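Local coordinates for protein ribonucleoside-diphosphate reductase (PDB 5IM3) that probably catalyses the reduction of ribonucleoside diphosphates to the deoxyribonucleotides needed for DNA synthesis, and binds dATP as an allosteric effector, at residues Leu176-Gly181 and Glu214-Tyr219; Lys276-Glu281 and Asp336-Ala341; Cys373-Val378 and Glu598-Asn603. All coordinates share one frame; numbering follows the deposited sequence. Where two conformers were deposited one is given.

Contact 1 of 3, residues Leu176-Gly181 and Glu214-Tyr219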
loop_
_atom_site.group_PDB
_atom_site.type_symbol
_atom_site.label_atom_id
_atom_site.label_comp_id
_atom_site.label_asym_id
_atom_site.label_seq_id
_atom_site.Cartn_x
_atom_site.Cartn_y
_atom_site.Cartn_z
ATOM N N LEU A 176 1.847 51.311 28.659
ATOM C CA LEU A 176 2.208 50.304 27.671
ATOM C C LEU A 176 3.205 50.885 26.682
ATOM O O LEU A 176 3.125 52.064 26.326
ATOM C CB LEU A 176 0.966 49.789 26.930
ATOM C CG LEU A 176 -0.072 49.092 27.810
ATOM C CD1 LEU A 176 -1.305 48.721 27.000
ATOM C CD2 LEU A 176 0.523 47.858 28.476
ATOM N N ALA A 177 4.142 50.052 26.243
ATOM C CA ALA A 177 5.214 50.471 25.354
ATOM C C ALA A 177 4.858 50.184 23.901
ATOM O O ALA A 177 4.084 49.273 23.598
ATOM C CB ALA A 177 6.521 49.761 25.713
ATOM N N GLU A 178 5.443 50.974 23.001
ATOM C CA GLU A 178 5.258 50.799 21.559
ATOM C C GLU A 178 3.780 50.814 21.173
ATOM O O GLU A 178 3.364 50.134 20.233
ATOM C CB GLU A 178 5.929 49.511 21.073
ATOM C CG GLU A 178 7.448 49.584 21.021
ATOM C CD GLU A 178 7.949 50.514 19.928
ATOM O OE1 GLU A 178 7.218 50.709 18.933
ATOM O OE2 GLU A 178 9.070 51.055 20.063
ATOM N N VAL A 179 2.977 51.592 21.894
ATOM C CA VAL A 179 1.575 51.807 21.555
ATOM C C VAL A 179 1.381 53.283 21.246
ATOM O O VAL A 179 1.907 54.149 21.953
ATOM C CB VAL A 179 0.627 51.353 22.685
ATOM C CG1 VAL A 179 0.696 49.841 22.858
ATOM C CG2 VAL A 179 0.960 52.068 23.988
ATOM N N ASP A 180 0.624 53.564 20.189
ATOM C CA ASP A 180 0.457 54.921 19.672
ATOM C C ASP A 180 -1.025 55.282 19.727
ATOM O O ASP A 180 -1.811 54.837 18.883
ATOM C CB ASP A 180 1.004 55.024 18.252
ATOM C CG ASP A 180 1.168 56.459 17.795
ATOM O OD1 ASP A 180 0.486 57.344 18.353
ATOM O OD2 ASP A 180 1.979 56.699 16.875
ATOM N N GLY A 181 -1.401 56.099 20.711
ATOM C CA GLY A 181 -2.798 56.480 20.849
ATOM C C GLY A 181 -3.299 57.289 19.668
ATOM O O GLY A 181 -4.370 57.016 19.119
ATOM N N GLU A 214 -0.889 42.198 15.920
ATOM C CA GLU A 214 0.020 41.400 15.103
ATOM C C GLU A 214 1.430 41.978 15.123
ATOM O O GLU A 214 2.414 41.230 15.171
ATOM C CB GLU A 214 -0.504 41.311 13.670
ATOM C CG GLU A 214 0.285 40.367 12.774
ATOM C CD GLU A 214 -0.333 40.210 11.398
ATOM O OE1 GLU A 214 0.213 40.780 10.431
ATOM O OE2 GLU A 214 -1.370 39.523 11.284
ATOM N N ARG A 215 1.550 43.306 15.087
ATOM C CA ARG A 215 2.855 43.953 15.105
ATOM C C ARG A 215 3.303 44.353 16.504
ATOM O O ARG A 215 4.492 44.631 16.700
ATOM C CB ARG A 215 2.843 45.195 14.206
ATOM C CG ARG A 215 2.542 44.906 12.738
ATOM C CD ARG A 215 3.645 44.090 12.055
ATOM N NE ARG A 215 4.833 44.886 11.730
ATOM C CZ ARG A 215 6.007 44.803 12.353
ATOM N NH1 ARG A 215 6.192 43.956 13.358
ATOM N NH2 ARG A 215 7.014 45.576 11.964
ATOM N N GLU A 216 2.393 44.386 17.473
ATOM C CA GLU A 216 2.757 44.726 18.844
ATOM C C GLU A 216 1.740 44.129 19.810
ATOM O O GLU A 216 0.600 44.608 19.885
ATOM C CB GLU A 216 2.845 46.242 19.017
ATOM C CG GLU A 216 3.000 46.699 20.463
ATOM C CD GLU A 216 4.206 46.082 21.139
ATOM O OE1 GLU A 216 5.206 45.834 20.437
ATOM O OE2 GLU A 216 4.151 45.838 22.364
ATOM N N PRO A 217 2.110 43.099 20.577
ATOM C CA PRO A 217 1.103 42.412 21.401
ATOM C C PRO A 217 0.452 43.306 22.440
ATOM O O PRO A 217 -0.710 43.075 22.797
ATOM C CB PRO A 217 1.904 41.274 22.051
ATOM C CG PRO A 217 3.305 41.758 22.067
ATOM C CD PRO A 217 3.464 42.564 20.810
ATOM N N ASN A 218 1.154 44.329 22.931
ATOM C CA ASN A 218 0.596 45.174 23.981
ATOM C C ASN A 218 -0.719 45.821 23.569
ATOM O O ASN A 218 -1.464 46.286 24.440
ATOM C CB ASN A 218 1.602 46.252 24.385
ATOM C CG ASN A 218 2.702 45.713 25.276
ATOM O OD1 ASN A 218 2.471 44.826 26.097
ATOM N ND2 ASN A 218 3.906 46.245 25.119
ATOM N N TYR A 219 -1.031 45.859 22.274
ATOM C CA TYR A 219 -2.335 46.353 21.849
ATOM C C TYR A 219 -3.473 45.466 22.329
ATOM O O TYR A 219 -4.616 45.931 22.397
ATOM C CB TYR A 219 -2.382 46.483 20.329
ATOM C CG TYR A 219 -1.666 47.710 19.825
ATOM C CD1 TYR A 219 -2.221 48.970 19.981
ATOM C CD2 TYR A 219 -0.432 47.611 19.202
ATOM C CE1 TYR A 219 -1.565 50.096 19.528
ATOM C CE2 TYR A 219 0.227 48.733 18.745
ATOM C CZ TYR A 219 -0.346 49.973 18.911
ATOM O OH TYR A 219 0.298 51.098 18.464
#

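Contact 2 of 3, residues Lys276-Glu281 and Asp336-Ala341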
loop_
_atom_site.group_PDB
_atom_site.type_symbol
_atom_site.label_atom_id
_atom_site.label_comp_id
_atom_site.label_asym_id
_atom_site.label_seq_id
_atom_site.Cartn_x
_atom_site.Cartn_y
_atom_site.Cartn_z
ATOM N N LYS A 276 -25.992 40.094 51.044
ATOM C CA LYS A 276 -26.397 41.345 51.673
ATOM C C LYS A 276 -25.938 41.439 53.121
ATOM O O LYS A 276 -25.931 42.538 53.684
ATOM C CB LYS A 276 -27.915 41.502 51.614
ATOM C CG LYS A 276 -28.455 41.750 50.224
ATOM C CD LYS A 276 -29.969 41.827 50.234
ATOM C CE LYS A 276 -30.508 42.144 48.852
ATOM N NZ LYS A 276 -31.994 42.116 48.807
ATOM N N GLU A 277 -25.563 40.319 53.737
ATOM C CA GLU A 277 -25.051 40.338 55.103
ATOM C C GLU A 277 -23.624 40.867 55.190
ATOM O O GLU A 277 -23.101 41.003 56.301
ATOM C CB GLU A 277 -25.120 38.933 55.708
ATOM C CG GLU A 277 -26.533 38.357 55.789
ATOM C CD GLU A 277 -26.553 36.901 56.225
ATOM O OE1 GLU A 277 -25.465 36.291 56.323
ATOM O OE2 GLU A 277 -27.656 36.364 56.464
ATOM N N PHE A 278 -22.984 41.152 54.059
ATOM C CA PHE A 278 -21.657 41.740 54.055
ATOM C C PHE A 278 -21.748 43.250 54.240
ATOM O O PHE A 278 -22.792 43.869 54.019
ATOM C CB PHE A 278 -20.925 41.434 52.748
ATOM C CG PHE A 278 -20.357 40.046 52.669
ATOM C CD1 PHE A 278 -21.138 38.985 52.240
ATOM C CD2 PHE A 278 -19.033 39.805 53.002
ATOM C CE1 PHE A 278 -20.614 37.708 52.157
ATOM C CE2 PHE A 278 -18.504 38.528 52.919
ATOM C CZ PHE A 278 -19.295 37.480 52.495
ATOM N N ASP A 279 -20.628 43.843 54.647
ATOM C CA ASP A 279 -20.522 45.296 54.762
ATOM C C ASP A 279 -20.091 45.819 53.398
ATOM O O ASP A 279 -18.903 45.933 53.097
ATOM C CB ASP A 279 -19.543 45.685 55.862
ATOM C CG ASP A 279 -19.574 47.166 56.168
ATOM O OD1 ASP A 279 -19.623 47.971 55.214
ATOM O OD2 ASP A 279 -19.557 47.525 57.364
ATOM N N LEU A 280 -21.077 46.149 52.563
ATOM C CA LEU A 280 -20.785 46.500 51.178
ATOM C C LEU A 280 -20.022 47.815 51.072
ATOM O O LEU A 280 -19.241 47.997 50.132
ATOM C CB LEU A 280 -22.082 46.564 50.375
ATOM C CG LEU A 280 -22.910 45.273 50.412
ATOM C CD1 LEU A 280 -24.238 45.454 49.693
ATOM C CD2 LEU A 280 -22.131 44.107 49.811
ATOM N N GLU A 281 -20.229 48.741 52.013
ATOM C CA GLU A 281 -19.464 49.984 51.991
ATOM C C GLU A 281 -17.976 49.700 52.150
ATOM O O GLU A 281 -17.142 50.243 51.416
ATOM C CB GLU A 281 -19.960 50.928 53.090
ATOM C CG GLU A 281 -19.466 52.364 52.951
ATOM C CD GLU A 281 -18.312 52.690 53.879
ATOM O OE1 GLU A 281 -17.667 51.753 54.391
ATOM O OE2 GLU A 281 -18.056 53.890 54.112
ATOM N N ASP A 336 -14.550 36.443 59.970
ATOM C CA ASP A 336 -14.311 37.815 59.522
ATOM C C ASP A 336 -14.666 37.898 58.040
ATOM O O ASP A 336 -13.804 37.918 57.162
ATOM C CB ASP A 336 -12.866 38.224 59.788
ATOM C CG ASP A 336 -12.487 38.112 61.251
ATOM O OD1 ASP A 336 -12.689 39.093 62.000
ATOM O OD2 ASP A 336 -11.983 37.041 61.652
ATOM N N ARG A 337 -15.973 37.941 57.774
ATOM C CA ARG A 337 -16.496 37.986 56.411
ATOM C C ARG A 337 -15.722 38.943 55.510
ATOM O O ARG A 337 -15.254 38.563 54.432
ATOM C CB ARG A 337 -17.969 38.399 56.446
ATOM C CG ARG A 337 -18.962 37.255 56.453
ATOM C CD ARG A 337 -20.379 37.809 56.422
ATOM N NE ARG A 337 -21.344 36.867 55.857
ATOM C CZ ARG A 337 -22.136 36.070 56.570
ATOM N NH1 ARG A 337 -22.096 36.085 57.899
ATOM N NH2 ARG A 337 -22.980 35.260 55.949
ATOM N N GLU A 338 -15.595 40.202 55.936
ATOM C CA GLU A 338 -15.023 41.228 55.067
ATOM C C GLU A 338 -13.523 41.033 54.891
ATOM O O GLU A 338 -13.009 41.090 53.767
ATOM C CB GLU A 338 -15.326 42.617 55.631
ATOM C CG GLU A 338 -16.781 43.052 55.480
ATOM C CD GLU A 338 -17.722 42.338 56.435
ATOM O OE1 GLU A 338 -17.252 41.840 57.481
ATOM O OE2 GLU A 338 -18.936 42.277 56.137
ATOM N N ALA A 339 -12.800 40.805 55.990
ATOM C CA ALA A 339 -11.354 40.630 55.906
ATOM C C ALA A 339 -10.992 39.476 54.974
ATOM O O ALA A 339 -10.101 39.603 54.127
ATOM C CB ALA A 339 -10.776 40.401 57.302
ATOM N N ARG A 340 -11.675 38.339 55.113
ATOM C CA ARG A 340 -11.395 37.201 54.241
ATOM C C ARG A 340 -11.866 37.461 52.815
ATOM O O ARG A 340 -11.195 37.067 51.855
ATOM C CB ARG A 340 -12.044 35.935 54.802
ATOM C CG ARG A 340 -11.511 35.522 56.168
ATOM C CD ARG A 340 -10.015 35.235 56.125
ATOM N NE ARG A 340 -9.491 34.842 57.426
ATOM C CZ ARG A 340 -8.213 34.562 57.662
ATOM N NH1 ARG A 340 -7.323 34.619 56.679
ATOM N NH2 ARG A 340 -7.822 34.221 58.884
ATOM N N ALA A 341 -13.014 38.122 52.653
ATOM C CA ALA A 341 -13.483 38.451 51.311
ATOM C C ALA A 341 -12.487 39.350 50.590
ATOM O O ALA A 341 -12.225 39.166 49.397
ATOM C CB ALA A 341 -14.857 39.121 51.379
#

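Contact 3 of 3, residues Cys373-Val378 and Glu598-Asn603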
loop_
_atom_site.group_PDB
_atom_site.type_symbol
_atom_site.label_atom_id
_atom_site.label_comp_id
_atom_site.label_asym_id
_atom_site.label_seq_id
_atom_site.Cartn_x
_atom_site.Cartn_y
_atom_site.Cartn_z
ATOM N N CYS A 373 -16.372 17.894 39.520
ATOM C CA CYS A 373 -15.496 16.783 39.156
ATOM C C CYS A 373 -15.675 15.672 40.181
ATOM O O CYS A 373 -15.532 15.915 41.384
ATOM C CB CYS A 373 -14.030 17.248 39.111
ATOM S SG CYS A 373 -12.714 15.959 39.071
ATOM N N TYR A 374 -15.985 14.459 39.716
ATOM C CA TYR A 374 -16.320 13.371 40.628
ATOM C C TYR A 374 -15.714 12.055 40.167
ATOM O O TYR A 374 -15.474 11.842 38.976
ATOM C CB TYR A 374 -17.840 13.185 40.754
ATOM C CG TYR A 374 -18.606 14.464 40.979
ATOM C CD1 TYR A 374 -18.819 14.956 42.257
ATOM C CD2 TYR A 374 -19.117 15.178 39.907
ATOM C CE1 TYR A 374 -19.523 16.126 42.459
ATOM C CE2 TYR A 374 -19.817 16.341 40.096
ATOM C CZ TYR A 374 -20.018 16.815 41.371
ATOM O OH TYR A 374 -20.719 17.980 41.542
ATOM N N LEU A 375 -15.491 11.165 41.137
ATOM C CA LEU A 375 -15.031 9.805 40.901
ATOM C C LEU A 375 -15.995 8.837 41.571
ATOM O O LEU A 375 -16.425 9.063 42.707
ATOM C CB LEU A 375 -13.612 9.566 41.446
ATOM C CG LEU A 375 -12.445 10.348 40.829
ATOM C CD1 LEU A 375 -12.400 11.793 41.321
ATOM C CD2 LEU A 375 -11.131 9.637 41.135
ATOM N N THR A 376 -16.329 7.757 40.869
ATOM C CA THR A 376 -17.234 6.741 41.386
ATOM C C THR A 376 -16.651 5.360 41.135
ATOM O O THR A 376 -15.745 5.179 40.318
ATOM C CB THR A 376 -18.624 6.818 40.739
ATOM O OG1 THR A 376 -18.551 6.347 39.386
ATOM C CG2 THR A 376 -19.161 8.246 40.751
ATOM N N THR A 377 -17.195 4.383 41.853
ATOM C CA THR A 377 -16.889 2.974 41.639
ATOM C C THR A 377 -18.209 2.225 41.535
ATOM O O THR A 377 -19.123 2.462 42.332
ATOM C CB THR A 377 -16.015 2.411 42.770
ATOM O OG1 THR A 377 -15.777 1.018 42.546
ATOM C CG2 THR A 377 -16.675 2.602 44.132
ATOM N N VAL A 378 -18.317 1.350 40.546
ATOM C CA VAL A 378 -19.575 0.686 40.205
ATOM C C VAL A 378 -19.581 -0.702 40.838
ATOM O O VAL A 378 -18.642 -1.473 40.609
ATOM C CB VAL A 378 -19.770 0.589 38.683
ATOM C CG1 VAL A 378 -21.168 0.087 38.360
ATOM C CG2 VAL A 378 -19.531 1.934 38.024
ATOM N N GLU A 598 -19.183 6.805 49.088
ATOM C CA GLU A 598 -18.254 7.912 48.875
ATOM C C GLU A 598 -18.053 8.119 47.381
ATOM O O GLU A 598 -17.425 7.297 46.710
ATOM C CB GLU A 598 -16.918 7.653 49.571
ATOM C CG GLU A 598 -17.017 7.689 51.093
ATOM C CD GLU A 598 -15.668 7.574 51.772
ATOM O OE1 GLU A 598 -15.627 7.111 52.931
ATOM O OE2 GLU A 598 -14.651 7.944 51.145
ATOM N N ILE A 599 -18.593 9.218 46.873
ATOM C CA ILE A 599 -18.265 9.736 45.553
ATOM C C ILE A 599 -17.275 10.872 45.771
ATOM O O ILE A 599 -17.621 11.909 46.345
ATOM C CB ILE A 599 -19.524 10.194 44.804
ATOM C CG1 ILE A 599 -20.330 8.959 44.362
ATOM C CG2 ILE A 599 -19.170 11.074 43.614
ATOM C CD1 ILE A 599 -21.660 9.272 43.702
ATOM N N ALA A 600 -16.033 10.676 45.334
ATOM C CA ALA A 600 -14.995 11.673 45.562
ATOM C C ALA A 600 -15.265 12.926 44.735
ATOM O O ALA A 600 -15.745 12.849 43.601
ATOM C CB ALA A 600 -13.625 11.100 45.217
ATOM N N VAL A 601 -14.956 14.083 45.317
ATOM C CA VAL A 601 -15.214 15.382 44.707
ATOM C C VAL A 601 -13.885 16.113 44.563
ATOM O O VAL A 601 -13.118 16.203 45.529
ATOM C CB VAL A 601 -16.198 16.218 45.548
ATOM C CG1 VAL A 601 -16.662 17.440 44.768
ATOM C CG2 VAL A 601 -17.384 15.376 45.994
ATOM N N CYS A 602 -13.621 16.643 43.370
ATOM C CA CYS A 602 -12.397 17.395 43.110
ATOM C C CYS A 602 -12.684 18.884 43.263
ATOM O O CYS A 602 -13.476 19.452 42.502
ATOM C CB CYS A 602 -11.843 17.111 41.716
ATOM S SG CYS A 602 -12.305 15.500 41.022
ATOM N N ASN A 603 -12.038 19.510 44.239
ATOM C CA ASN A 603 -12.164 20.942 44.490
ATOM C C ASN A 603 -10.838 21.590 44.092
ATOM O O ASN A 603 -9.807 21.347 44.730
ATOM C CB ASN A 603 -12.521 21.190 45.954
ATOM C CG ASN A 603 -13.499 20.146 46.502
ATOM O OD1 ASN A 603 -14.684 20.147 46.166
ATOM N ND2 ASN A 603 -12.997 19.249 47.346
#

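Contact 1 of 3, residues Leu176-Gly181 and Glu214-Tyr219
Leu176 points its CB at the loop 214-219 and sets one methyl against the backbone of Asn218, with Leu176 CD1 3.5 Å from Asn218 O. Leu176 also packs on Tyr221, Val222 and Arg225 of helix 219-239. Ala177 takes part through its carbonyl. Asn218 ND2 gives it a weak hydrogen bond, 3.4 Å from Ala177 O. Asn218 carries its CG beside its own backbone N (chi1 -77°), which brings the amide up to the carbonyl.

Glu178 follows with a left-handed helical backbone. Its CB packs on the carboxylate of Glu216, 3.8 Å from Glu216 OE1, while its own acid group leads away. Glu216 OE1 is paired with Lys814 of helix 807-815, which probably eases the closeness of the two acids. Glu216 OE2 accepts a weak capping bond from Asn218 N. Both loops belong to the second ATP cone of the chain. One joins helices 162-173 and 181-190. The other joins helices 198-210 and 219-239, and holds a type I turn in which Tyr219 N bonds to Glu216 O.

Val179 comes next and covers one face of the Tyr219 ring. Its CG1 stands 4.0 Å from the ring centroid of Tyr219, 9° off the normal, as a CH-pi contact. The same CG1 lies against Asn218 CB. Tyr219 also touches Leu212 and Val213. Asp180 N donates to the phenol, 3.0 Å from Tyr219 OH, with a bent N-H...O angle of 147°. Asp180 is also the N-cap of helix 181-190, where its OD1 accepts from Leu183 N.

Contact 2 of 3, residues Lys276-Glu281 and Asp336-Ala341
Phe278 and Arg337 form the close-packed part of this contact. The arginine chain crosses the phenyl ring at about a right angle, with Arg337 CD 4.0 Å from the centroid of the Phe278 ring and over its face. Arg337 CB comes nearer to the rim, 3.6 Å from Phe278 CE2. Ala341 CB, one helical turn on, touches the same CE2. The guanidinium stands nearly upright on the ring, the planes 85° apart, and the contact buries Arg337 NE without a partner. Leu283, Met328 and Ile332 pack on the phenylalanine too.

The solvent side is thinner. There the exposed Glu277 reaches out with an extended chain and makes a salt bridge, 2.7 Å from Glu277 OE1 to Arg337 NH2. The oxygen sits over a face of the guanidinium, not end-on.

At the other end Glu338 bends at chi2 (74°) to bring OE2 to the backbone. Asp279 N donates to Glu338 OE2 at 2.7 Å, on the anti side of the carboxylate. Asp279 OD1 caps Lys282 N. The N-cap of helix 280-286 thus meets the first turns of helix 337-349, the latter in the all-alpha region of the reductase large chain.

Contact 3 of 3, residues Cys373-Val378 and Glu598-Asn603
Cys602 N donates to Cys373 O at 2.9 Å, nearly straight at 168°, and Leu375 N to Ala600 O at 3.0 Å. These bonds join two antiparallel strands of the ten-stranded alpha-beta barrel. The return bond from Ala600 N to Leu375 O is weak. Leu375 and Ala600 form a hydrogen-bonded pair, Tyr374 and Val601 a non-hydrogen-bonded one.

In one of the two conformers of Cys373 a disulfide links the strands, 2.0 Å from Cys373 SG to Cys602 SG, so the bond may be only partly formed in the crystal. As in other class I reductases, the two cysteines are probably the redox pair that supplies electrons to the substrate. Leu375 CD1 lies 3.7 Å from Cys602 SG, and its CB meets Ala600 CB.

Tyr374 packs on the other face of the sheet. It runs beside Val601, pointing the same way, with Tyr374 CE1 3.9 Å from Val601 CG1. Strand 401-405 pairs along the far edge of 373-377, and Thr376 OG1 bonds there to Asn404. The methyl of the same threonine turns to the isoleucine, Thr376 CG2 3.9 Å from Ile599 CG1.

The three contacts follow one another along the chain, and none touches another. Contact 1 lies in the second ATP cone, away from the annotated dATP sites. Contact 2 joins the starts of helices 280-286 and 337-349, also away from those sites. Contact 3 is in the barrel and holds the cysteine pair that probably belongs to the active site. Contacts 2 and 3 come closest, about 17 Å between nearest atoms. Contacts 1 and 3 lie on opposite sides of the chain's centre, about 46 Å between centres. The side chain of Tyr374 in contact 3 is about 9 Å from the side chain of Lys397, a dATP-binding residue, and about 12 Å from a bound dATP.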